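Side-chain contacts in heme-binding protein A (Haemophilus parasuis 29755, PDB 3TPA), which probably binds glutathione as a periplasmic-type solute-binding protein of the Pasteurellaceae GbpA family: residues 154-158 with 159-163; 172-176 with 177-181; 294-298 with 299-303. The protein carries 1 engineered substitution. All blocks are in the same frame, centred on the assembly; numbering follows the deposited sequence.

Contact 1. Residues 154-158 with 159-163; sequences ITTVA and MDFLS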
ATOM      1  N   ILE A 154     -11.436   1.912  -9.957  1.00 14.96           N
ATOM      2  CA  ILE A 154     -12.349   2.427  -8.920  1.00 16.94           C
ATOM      3  C   ILE A 154     -11.667   2.517  -7.536  1.00 16.19           C
ATOM      4  O   ILE A 154     -11.864   3.482  -6.781  1.00 14.58           O
ATOM      5  CB  ILE A 154     -13.695   1.634  -8.847  1.00 18.73           C
ATOM      6  CG1 ILE A 154     -14.752   2.452  -8.088  1.00 22.08           C
ATOM      7  CG2 ILE A 154     -13.523   0.236  -8.207  1.00 16.57           C
ATOM      8  CD1 ILE A 154     -14.937   3.859  -8.619  1.00 21.10           C
ATOM      9  N   THR A 155     -10.834   1.539  -7.201  1.00 17.90           N
ATOM     10  CA  THR A 155     -10.089   1.626  -5.939  1.00 19.46           C
ATOM     11  C   THR A 155      -8.951   2.643  -6.007  1.00 22.20           C
ATOM     12  O   THR A 155      -8.644   3.303  -5.021  1.00 16.56           O
ATOM     13  CB  THR A 155      -9.594   0.259  -5.423  1.00 21.62           C
ATOM     14  OG1 THR A 155      -8.847  -0.393  -6.437  1.00 25.45           O
ATOM     15  CG2 THR A 155     -10.771  -0.634  -5.056  1.00 27.35           C
ATOM     16  N   THR A 156      -8.335   2.802  -7.175  1.00 16.34           N
ATOM     17  CA  THR A 156      -7.330   3.849  -7.320  1.00 14.22           C
ATOM     18  C   THR A 156      -7.905   5.236  -6.991  1.00 16.37           C
ATOM     19  O   THR A 156      -7.236   6.065  -6.375  1.00 21.74           O
ATOM     20  CB  THR A 156      -6.691   3.826  -8.724  1.00 17.96           C
ATOM     21  OG1 THR A 156      -6.056   2.556  -8.911  1.00 22.85           O
ATOM     22  CG2 THR A 156      -5.649   4.952  -8.877  1.00 15.55           C
ATOM     23  N   VAL A 157      -9.153   5.467  -7.383  1.00 13.90           N
ATOM     24  CA  VAL A 157      -9.834   6.750  -7.171  1.00 15.38           C
ATOM     25  C   VAL A 157     -10.003   7.095  -5.683  1.00 15.57           C
ATOM     26  O   VAL A 157     -10.151   8.271  -5.319  1.00 18.12           O
ATOM     27  CB  VAL A 157     -11.216   6.755  -7.863  1.00 15.65           C
ATOM     28  CG1 VAL A 157     -12.033   7.976  -7.473  1.00 13.11           C
ATOM     29  CG2 VAL A 157     -11.034   6.699  -9.366  1.00 20.19           C
ATOM     30  N   ALA A 158      -9.977   6.065  -4.838  1.00 12.69           N
ATOM     31  CA  ALA A 158     -10.109   6.220  -3.386  1.00 13.37           C
ATOM     32  C   ALA A 158      -8.765   6.443  -2.680  1.00 18.89           C
ATOM     33  O   ALA A 158      -8.704   6.653  -1.464  1.00 11.49           O
ATOM     34  CB  ALA A 158     -10.810   4.989  -2.795  1.00 12.11           C
ATOM     35  N   MET A 159      -7.681   6.406  -3.447  1.00 13.26           N
ATOM     36  CA  MET A 159      -6.364   6.561  -2.845  1.00 15.84           C
ATOM     37  C   MET A 159      -6.087   8.014  -2.507  1.00 11.56           C
ATOM     38  O   MET A 159      -6.627   8.934  -3.135  1.00 12.47           O
ATOM     39  CB  MET A 159      -5.285   5.970  -3.774  1.00 20.38           C
ATOM     40  CG  MET A 159      -5.397   4.455  -3.962  1.00 12.65           C
ATOM     41  SD  MET A 159      -4.163   3.812  -5.127  1.00 15.58           S
ATOM     42  CE  MET A 159      -2.642   4.249  -4.292  1.00 15.23           C
ATOM     43  N   ASP A 160      -5.248   8.208  -1.499  1.00  8.65           N
ATOM     44  CA  ASP A 160      -4.936   9.534  -0.954  1.00  9.48           C
ATOM     45  C   ASP A 160      -4.473  10.577  -1.957  1.00 12.83           C
ATOM     46  O   ASP A 160      -4.841  11.754  -1.832  1.00 14.68           O
ATOM     47  CB  ASP A 160      -3.909   9.407   0.162  1.00 11.57           C
ATOM     48  CG  ASP A 160      -4.399   8.545   1.283  1.00 14.05           C
ATOM     49  OD1 ASP A 160      -4.559   7.335   1.060  1.00 23.79           O
ATOM     50  OD2 ASP A 160      -4.632   9.071   2.377  1.00 14.00           O
ATOM     51  N   PHE A 161      -3.664  10.161  -2.934  1.00 14.67           N
ATOM     52  CA  PHE A 161      -3.117  11.092  -3.927  1.00 14.23           C
ATOM     53  C   PHE A 161      -4.203  11.743  -4.796  1.00 18.33           C
ATOM     54  O   PHE A 161      -3.980  12.783  -5.432  1.00 16.17           O
ATOM     55  CB  PHE A 161      -2.055  10.397  -4.812  1.00 14.66           C
ATOM     56  CG  PHE A 161      -2.614   9.506  -5.924  1.00 14.55           C
ATOM     57  CD1 PHE A 161      -2.586   9.927  -7.254  1.00 12.05           C
ATOM     58  CD2 PHE A 161      -3.091   8.234  -5.649  1.00 12.70           C
ATOM     59  CE1 PHE A 161      -3.039   9.114  -8.268  1.00 17.39           C
ATOM     60  CE2 PHE A 161      -3.561   7.401  -6.673  1.00 17.32           C
ATOM     61  CZ  PHE A 161      -3.535   7.838  -7.979  1.00  9.95           C
ATOM     62  N   LEU A 162      -5.385  11.144  -4.807  1.00 14.11           N
ATOM     63  CA  LEU A 162      -6.503  11.721  -5.570  1.00 15.53           C
ATOM     64  C   LEU A 162      -7.498  12.484  -4.688  1.00 15.27           C
ATOM     65  O   LEU A 162      -8.673  12.605  -5.009  1.00 14.53           O
ATOM     66  CB  LEU A 162      -7.172  10.653  -6.463  1.00 11.94           C
ATOM     67  CG  LEU A 162      -6.241  10.200  -7.596  1.00 11.95           C
ATOM     68  CD1 LEU A 162      -6.860   9.055  -8.419  1.00 14.05           C
ATOM     69  CD2 LEU A 162      -5.875  11.370  -8.542  1.00 11.29           C
ATOM     70  N   SER A 163      -7.001  13.010  -3.573  1.00 13.65           N
ATOM     71  CA  SER A 163      -7.773  13.926  -2.738  1.00 11.28           C
ATOM     72  C   SER A 163      -8.185  15.129  -3.563  1.00 17.25           C
ATOM     73  O   SER A 163      -7.442  15.572  -4.441  1.00 12.78           O
ATOM     74  CB  SER A 163      -6.934  14.407  -1.564  1.00  8.86           C
ATOM     75  OG  SER A 163      -6.707  13.358  -0.645  1.00 10.25           O
TER
HETATM   76  O   HOH W   1     -10.844  10.858  -5.720  1.00 13.43           O
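Met159 and Thr156 bury the most surface here, and they meet round the Thr156 carbonyl. Met159 N donates to Thr156 O at 3.0 Å, closing the type I beta turn from Thr156 to Met159. Met159 CG lies anti to its own carbonyl carbon (chi1 -65°), which sets CB and CG against Thr156 O, while the end of the chain leads away. CG sits 3.4 Å from Thr156 O, and the sulfur continues alongside the threonine. Thr156 CG2 meets the edge of the Phe161 ring, with its nearest atom CZ at 3.7 Å. Met159 SD lies at the ring edge too, in its plane. Leu162 CD1 touches Thr156 O at 3.6 Å, and Leu162 CG stands above one face of the Phe161 ring, offset toward the rim. A water donates to Val157 O and to Leu162 O, and so joins the two segments through their backbones. Farther out, Leu162 also packs on Phe101 and Gln104 of helix 94-105, and Ala158 on strands 44-46 and 53-63. Thr156 O thus accepts from Met159 N and also has side-chain carbons packed on it, so this buried contact pairs backbone hydrogen bonding with apolar packing and involves no charged pair.

Contact 2. Residues 172-176 with 177-181; sequences QLLAQ and GKPET
Lys178 and Gln176 meet through their side-chain ends. Lys178 NZ donates to Gln176 OE1 at 2.8 Å, from above the carbonyl plane, 60° out of it. The two chains lie side by side and point the same way. Lys178 is bent at its last torsion (chi4 66°), and this turns NZ toward the amide. The same NZ passes 3.4 Å from Leu173 CD2. Leu173 crosses the lysine at about a right angle and reaches Thr181 as well, with CD2 3.7 Å from Thr181 CB. Nearby, Leu174 CD1 meets Pro179 CB at 3.9 Å.

These side chains come together because the helix stops here with a Schellman motif. Gly177 takes a positive phi of 77°, and the chain folds back over the last turn of helix 167-175. Lys178 N donates to Leu173 O at 2.9 Å, and Gly177 N donates to Leu174 O. A type I beta turn from Lys178 to Thr181 follows at once and brings Thr181 against Leu173.

A second shell sets the Gln176 amide. Gln172, one helical turn earlier, donates from NE2 to Gln176 OE1 at 3.0 Å. It comes from the face opposite to the lysine, so the oxygen is gripped by two donors. The nearby ammonium would probably polarise this carbonyl. Gln172 NE2 also bonds to Thr85 O, which ties the pair to a neighbouring loop. Tyr111, from a loop, packs against both Leu173 and Pro179. Thr181 OG1 makes a weak hydrogen bond back to Lys178 O.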
ATOM      1  N   GLN A 172      -7.214  31.654  -6.411  1.00 25.62           N
ATOM      2  CA  GLN A 172      -6.889  32.828  -5.602  1.00 26.86           C
ATOM      3  C   GLN A 172      -5.397  32.938  -5.351  1.00 31.89           C
ATOM      4  O   GLN A 172      -4.817  34.014  -5.497  1.00 32.14           O
ATOM      5  CB  GLN A 172      -7.617  32.818  -4.251  1.00 28.41           C
ATOM      6  CG  GLN A 172      -7.297  34.039  -3.404  1.00 30.56           C
ATOM      7  CD  GLN A 172      -7.831  33.953  -1.983  1.00 35.10           C
ATOM      8  OE1 GLN A 172      -9.038  34.004  -1.755  1.00 34.71           O
ATOM      9  NE2 GLN A 172      -6.926  33.830  -1.016  1.00 29.29           N
ATOM     10  N   LEU A 173      -4.781  31.822  -4.967  1.00 29.25           N
ATOM     11  CA  LEU A 173      -3.363  31.815  -4.607  1.00 30.46           C
ATOM     12  C   LEU A 173      -2.478  32.131  -5.800  1.00 33.78           C
ATOM     13  O   LEU A 173      -1.465  32.805  -5.663  1.00 33.06           O
ATOM     14  CB  LEU A 173      -2.949  30.477  -3.996  1.00 24.97           C
ATOM     15  CG  LEU A 173      -3.600  30.179  -2.649  1.00 25.31           C
ATOM     16  CD1 LEU A 173      -3.404  28.715  -2.271  1.00 22.48           C
ATOM     17  CD2 LEU A 173      -3.042  31.115  -1.569  1.00 26.01           C
ATOM     18  N   LEU A 174      -2.855  31.631  -6.969  1.00 36.76           N
ATOM     19  CA  LEU A 174      -2.076  31.886  -8.176  1.00 38.14           C
ATOM     20  C   LEU A 174      -2.120  33.388  -8.444  1.00 40.04           C
ATOM     21  O   LEU A 174      -1.085  34.042  -8.607  1.00 43.37           O
ATOM     22  CB  LEU A 174      -2.646  31.087  -9.350  1.00 29.42           C
ATOM     23  CG  LEU A 174      -1.739  30.869 -10.563  1.00 32.90           C
ATOM     24  CD1 LEU A 174      -0.413  30.246 -10.158  1.00 29.29           C
ATOM     25  CD2 LEU A 174      -2.458  29.999 -11.586  1.00 31.12           C
ATOM     26  N   ALA A 175      -3.335  33.929  -8.434  1.00 38.84           N
ATOM     27  CA  ALA A 175      -3.563  35.364  -8.560  1.00 32.65           C
ATOM     28  C   ALA A 175      -2.757  36.158  -7.536  1.00 41.60           C
ATOM     29  O   ALA A 175      -2.251  37.240  -7.834  1.00 43.62           O
ATOM     30  CB  ALA A 175      -5.038  35.669  -8.415  1.00 26.61           C
ATOM     31  N   GLN A 176      -2.635  35.619  -6.329  1.00 39.67           N
ATOM     32  CA  GLN A 176      -1.936  36.317  -5.253  1.00 37.23           C
ATOM     33  C   GLN A 176      -0.425  36.110  -5.319  1.00 36.47           C
ATOM     34  O   GLN A 176       0.329  36.679  -4.532  1.00 42.11           O
ATOM     35  CB  GLN A 176      -2.493  35.910  -3.887  1.00 33.85           C
ATOM     36  CG  GLN A 176      -3.881  36.476  -3.615  1.00 38.26           C
ATOM     37  CD  GLN A 176      -4.482  35.968  -2.321  1.00 45.59           C
ATOM     38  OE1 GLN A 176      -4.305  34.808  -1.959  1.00 48.26           O
ATOM     39  NE2 GLN A 176      -5.197  36.839  -1.614  1.00 44.56           N
ATOM     40  N   GLY A 177       0.012  35.312  -6.285  1.00 33.02           N
ATOM     41  CA  GLY A 177       1.424  35.061  -6.481  1.00 36.57           C
ATOM     42  C   GLY A 177       2.042  34.094  -5.485  1.00 40.24           C
ATOM     43  O   GLY A 177       3.262  34.052  -5.352  1.00 32.93           O
ATOM     44  N   LYS A 178       1.214  33.311  -4.794  1.00 40.00           N
ATOM     45  CA  LYS A 178       1.727  32.300  -3.860  1.00 43.90           C
ATOM     46  C   LYS A 178       1.024  30.932  -3.971  1.00 39.02           C
ATOM     47  O   LYS A 178       0.390  30.465  -3.019  1.00 35.11           O
ATOM     48  CB  LYS A 178       1.697  32.825  -2.415  1.00 49.77           C
ATOM     49  CG  LYS A 178       0.405  33.527  -2.022  1.00 56.19           C
ATOM     50  CD  LYS A 178       0.402  33.872  -0.540  1.00 64.92           C
ATOM     51  CE  LYS A 178      -0.759  34.792  -0.172  1.00 65.80           C
ATOM     52  NZ  LYS A 178      -2.099  34.158  -0.337  1.00 61.59           N
ATOM     53  N   PRO A 179       1.157  30.279  -5.137  1.00 38.65           N
ATOM     54  CA  PRO A 179       0.482  28.999  -5.389  1.00 32.49           C
ATOM     55  C   PRO A 179       1.011  27.910  -4.466  1.00 34.54           C
ATOM     56  O   PRO A 179       0.311  26.919  -4.214  1.00 32.43           O
ATOM     57  CB  PRO A 179       0.845  28.688  -6.847  1.00 28.56           C
ATOM     58  CG  PRO A 179       2.109  29.437  -7.088  1.00 33.65           C
ATOM     59  CD  PRO A 179       1.976  30.704  -6.285  1.00 37.98           C
ATOM     60  N   GLU A 180       2.233  28.086  -3.973  1.00 24.94           N
ATOM     61  CA  GLU A 180       2.821  27.113  -3.058  1.00 27.63           C
ATOM     62  C   GLU A 180       1.940  26.903  -1.839  1.00 23.42           C
ATOM     63  O   GLU A 180       1.917  25.833  -1.248  1.00 28.80           O
ATOM     64  CB  GLU A 180       4.225  27.543  -2.617  1.00 31.10           C
ATOM     65  CG  GLU A 180       5.321  27.117  -3.580  1.00 42.53           C
ATOM     66  CD  GLU A 180       5.284  27.894  -4.883  1.00 55.59           C
ATOM     67  OE1 GLU A 180       4.865  29.078  -4.867  1.00 50.47           O
ATOM     68  OE2 GLU A 180       5.683  27.321  -5.923  1.00 57.77           O
ATOM     69  N   THR A 181       1.198  27.932  -1.475  1.00 24.17           N
ATOM     70  CA  THR A 181       0.378  27.871  -0.279  1.00 26.98           C
ATOM     71  C   THR A 181      -0.645  26.738  -0.374  1.00 27.72           C
ATOM     72  O   THR A 181      -1.116  26.232   0.645  1.00 21.26           O
ATOM     73  CB  THR A 181      -0.315  29.203  -0.011  1.00 30.68           C
ATOM     74  OG1 THR A 181       0.679  30.210   0.205  1.00 39.20           O
ATOM     75  CG2 THR A 181      -1.189  29.117   1.218  1.00 37.26           C
TER

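Contact 3. Residues 294-298 with 299-303; sequences HATDK and KAIVD
Asp297 caps helix 298-306 by taking Ala300 N on OD1 from above its carboxylate plane. Ala300 N donates to Asp297 OD1 at 3.2 Å, and the donor stands 66° out of that plane. The bond itself is fairly straight, at 162° on the hydrogen. With CG anti to the backbone N (chi1 -163°), the aspartate swings forward over the first turn. There the whole carboxylate lies against the Ala300 methyl, with CG 3.3 Å from Ala300 CB. A water adds a second link, donating to Asp297 OD1 and accepting from Lys299 N. The carboxylate thus serves two of the first amides of the helix, one directly and one through water. Its negative charge would also suit the positive end of the helix dipole.

The backbone of Asp297 takes part too. Its O accepts from Ile301 N at 3.1 Å, and Ile301 CG1 covers this same oxygen at 3.2 Å. The isoleucine CD1 goes on to meet Thr296 CG2 at 3.9 Å, a small apolar contact that bridges from the residue before the cap into the first turn. Next along, Lys298 O accepts from Val302 N at 2.9 Å. The Lys298 side chain is extended and leaves the helix for Pro480 O and His293 NE2. Lys299 bends at its end to form a salt bridge with Asp303, one turn on. Ile301 and Thr296 both touch helix 368-381 and strand 478-491.

This is a classic aspartate N-cap, placed where the short link after helix 286-294 turns into helix 298-306.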
ATOM      1  N   HIS A 294      10.114 -26.868  -1.151  1.00 15.20           N
ATOM      2  CA  HIS A 294      10.038 -27.855  -0.070  1.00 17.91           C
ATOM      3  C   HIS A 294      11.136 -27.672   0.966  1.00 17.02           C
ATOM      4  O   HIS A 294      10.961 -28.049   2.111  1.00 22.62           O
ATOM      5  CB  HIS A 294      10.106 -29.301  -0.604  1.00 15.59           C
ATOM      6  CG  HIS A 294       8.803 -29.825  -1.112  1.00 14.62           C
ATOM      7  ND1 HIS A 294       7.728 -30.071  -0.286  1.00 18.63           N
ATOM      8  CD2 HIS A 294       8.403 -30.158  -2.359  1.00 19.26           C
ATOM      9  CE1 HIS A 294       6.715 -30.522  -1.004  1.00 18.45           C
ATOM     10  NE2 HIS A 294       7.102 -30.597  -2.263  1.00 22.85           N
ATOM     11  N   ALA A 295      12.271 -27.113   0.555  1.00 15.24           N
ATOM     12  CA  ALA A 295      13.401 -26.926   1.460  1.00 18.47           C
ATOM     13  C   ALA A 295      13.467 -25.508   2.015  1.00 18.61           C
ATOM     14  O   ALA A 295      14.526 -25.052   2.418  1.00 17.10           O
ATOM     15  CB  ALA A 295      14.706 -27.284   0.769  1.00 14.59           C
ATOM     16  N   THR A 296      12.334 -24.813   2.002  1.00 16.36           N
ATOM     17  CA  THR A 296      12.228 -23.472   2.572  1.00 12.99           C
ATOM     18  C   THR A 296      11.383 -23.593   3.838  1.00 18.11           C
ATOM     19  O   THR A 296      10.186 -23.875   3.779  1.00 14.50           O
ATOM     20  CB  THR A 296      11.609 -22.440   1.569  1.00 11.75           C
ATOM     21  OG1 THR A 296      12.406 -22.382   0.382  1.00 15.72           O
ATOM     22  CG2 THR A 296      11.555 -21.031   2.173  1.00 13.04           C
ATOM     23  N   ASP A 297      12.036 -23.419   4.987  1.00 16.22           N
ATOM     24  CA  ASP A 297      11.383 -23.536   6.291  1.00 15.13           C
ATOM     25  C   ASP A 297      10.723 -22.200   6.609  1.00 18.65           C
ATOM     26  O   ASP A 297      11.337 -21.340   7.228  1.00 13.23           O
ATOM     27  CB  ASP A 297      12.431 -23.853   7.367  1.00 15.26           C
ATOM     28  CG  ASP A 297      11.813 -24.384   8.656  1.00 22.91           C
ATOM     29  OD1 ASP A 297      10.624 -24.120   8.907  1.00 19.25           O
ATOM     30  OD2 ASP A 297      12.530 -25.055   9.433  1.00 26.04           O
ATOM     31  N   LYS A 298       9.482 -22.016   6.161  1.00 17.77           N
ATOM     32  CA  LYS A 298       8.817 -20.721   6.292  1.00 13.08           C
ATOM     33  C   LYS A 298       8.530 -20.366   7.755  1.00 13.93           C
ATOM     34  O   LYS A 298       8.691 -19.220   8.158  1.00 15.09           O
ATOM     35  CB  LYS A 298       7.523 -20.679   5.471  1.00 13.65           C
ATOM     36  CG  LYS A 298       7.710 -20.980   3.962  1.00 10.55           C
ATOM     37  CD  LYS A 298       6.384 -20.949   3.191  1.00 16.30           C
ATOM     38  CE  LYS A 298       6.558 -21.464   1.756  1.00 14.43           C
ATOM     39  NZ  LYS A 298       5.323 -21.258   0.934  1.00 23.08           N
ATOM     40  N   LYS A 299       8.084 -21.343   8.541  1.00 15.50           N
ATOM     41  CA  LYS A 299       7.802 -21.093   9.957  1.00 20.00           C
ATOM     42  C   LYS A 299       9.063 -20.639  10.705  1.00 16.81           C
ATOM     43  O   LYS A 299       9.007 -19.702  11.491  1.00 15.79           O
ATOM     44  CB  LYS A 299       7.229 -22.336  10.635  1.00 26.38           C
ATOM     45  CG  LYS A 299       6.842 -22.134  12.110  1.00 38.23           C
ATOM     46  CD  LYS A 299       6.619 -23.477  12.815  1.00 47.85           C
ATOM     47  CE  LYS A 299       6.087 -23.300  14.236  1.00 54.75           C
ATOM     48  NZ  LYS A 299       7.024 -22.573  15.141  1.00 57.97           N
ATOM     49  N   ALA A 300      10.189 -21.307  10.450  1.00 12.95           N
ATOM     50  CA  ALA A 300      11.477 -20.894  11.031  1.00 22.51           C
ATOM     51  C   ALA A 300      11.823 -19.453  10.647  1.00 23.24           C
ATOM     52  O   ALA A 300      12.232 -18.669  11.477  1.00 18.83           O
ATOM     53  CB  ALA A 300      12.610 -21.836  10.577  1.00 19.97           C
ATOM     54  N   ILE A 301      11.664 -19.121   9.370  1.00 17.16           N
ATOM     55  CA  ILE A 301      11.980 -17.775   8.887  1.00 14.80           C
ATOM     56  C   ILE A 301      11.135 -16.720   9.583  1.00 19.34           C
ATOM     57  O   ILE A 301      11.651 -15.758  10.141  1.00 19.95           O
ATOM     58  CB  ILE A 301      11.778 -17.669   7.358  1.00 12.69           C
ATOM     59  CG1 ILE A 301      12.772 -18.585   6.657  1.00 16.64           C
ATOM     60  CG2 ILE A 301      11.947 -16.228   6.873  1.00 10.85           C
ATOM     61  CD1 ILE A 301      12.557 -18.703   5.161  1.00 21.47           C
ATOM     62  N   VAL A 302       9.827 -16.915   9.558  1.00 16.55           N
ATOM     63  CA  VAL A 302       8.919 -15.956  10.165  1.00 19.07           C
ATOM     64  C   VAL A 302       9.215 -15.832  11.644  1.00 20.55           C
ATOM     65  O   VAL A 302       9.279 -14.734  12.174  1.00 22.47           O
ATOM     66  CB  VAL A 302       7.446 -16.377   9.970  1.00 20.73           C
ATOM     67  CG1 VAL A 302       6.527 -15.489  10.791  1.00 25.70           C
ATOM     68  CG2 VAL A 302       7.076 -16.324   8.496  1.00 15.86           C
ATOM     69  N   ASP A 303       9.409 -16.969  12.307  1.00 20.02           N
ATOM     70  CA  ASP A 303       9.729 -16.971  13.741  1.00 19.58           C
ATOM     71  C   ASP A 303      11.009 -16.216  14.059  1.00 24.88           C
ATOM     72  O   ASP A 303      11.015 -15.353  14.936  1.00 24.46           O
ATOM     73  CB  ASP A 303       9.802 -18.400  14.276  1.00 20.04           C
ATOM     74  CG  ASP A 303       8.425 -18.983  14.554  1.00 28.53           C
ATOM     75  OD1 ASP A 303       7.445 -18.210  14.542  1.00 31.05           O
ATOM     76  OD2 ASP A 303       8.317 -20.199  14.801  1.00 24.05           O
TER
HETATM   77  O   HOH W   2       8.001 -24.370   7.752  1.00 26.27           O

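How the contacts relate
Contact 1 is the buried one, its centre about 12 Å from the centre of the chain. Contact 2 lies on the surface, and contact 3 is partly buried. No two share a helix, but contacts 1 and 2 involve successive helices, 153-156 and 167-175, with centres about 25 Å apart. Contacts 2 and 3 lie on opposite sides of the chain's centre, 56 Å apart between centres. Contacts 1 and 2 both follow a helix, whereas contact 3 begins one. The chemistry follows the setting. Contact 1 packs carbon round a backbone carbonyl, contact 2 sets an amide-ammonium bond beside the buried Leu173, and in contact 3 a carboxylate caps the helix.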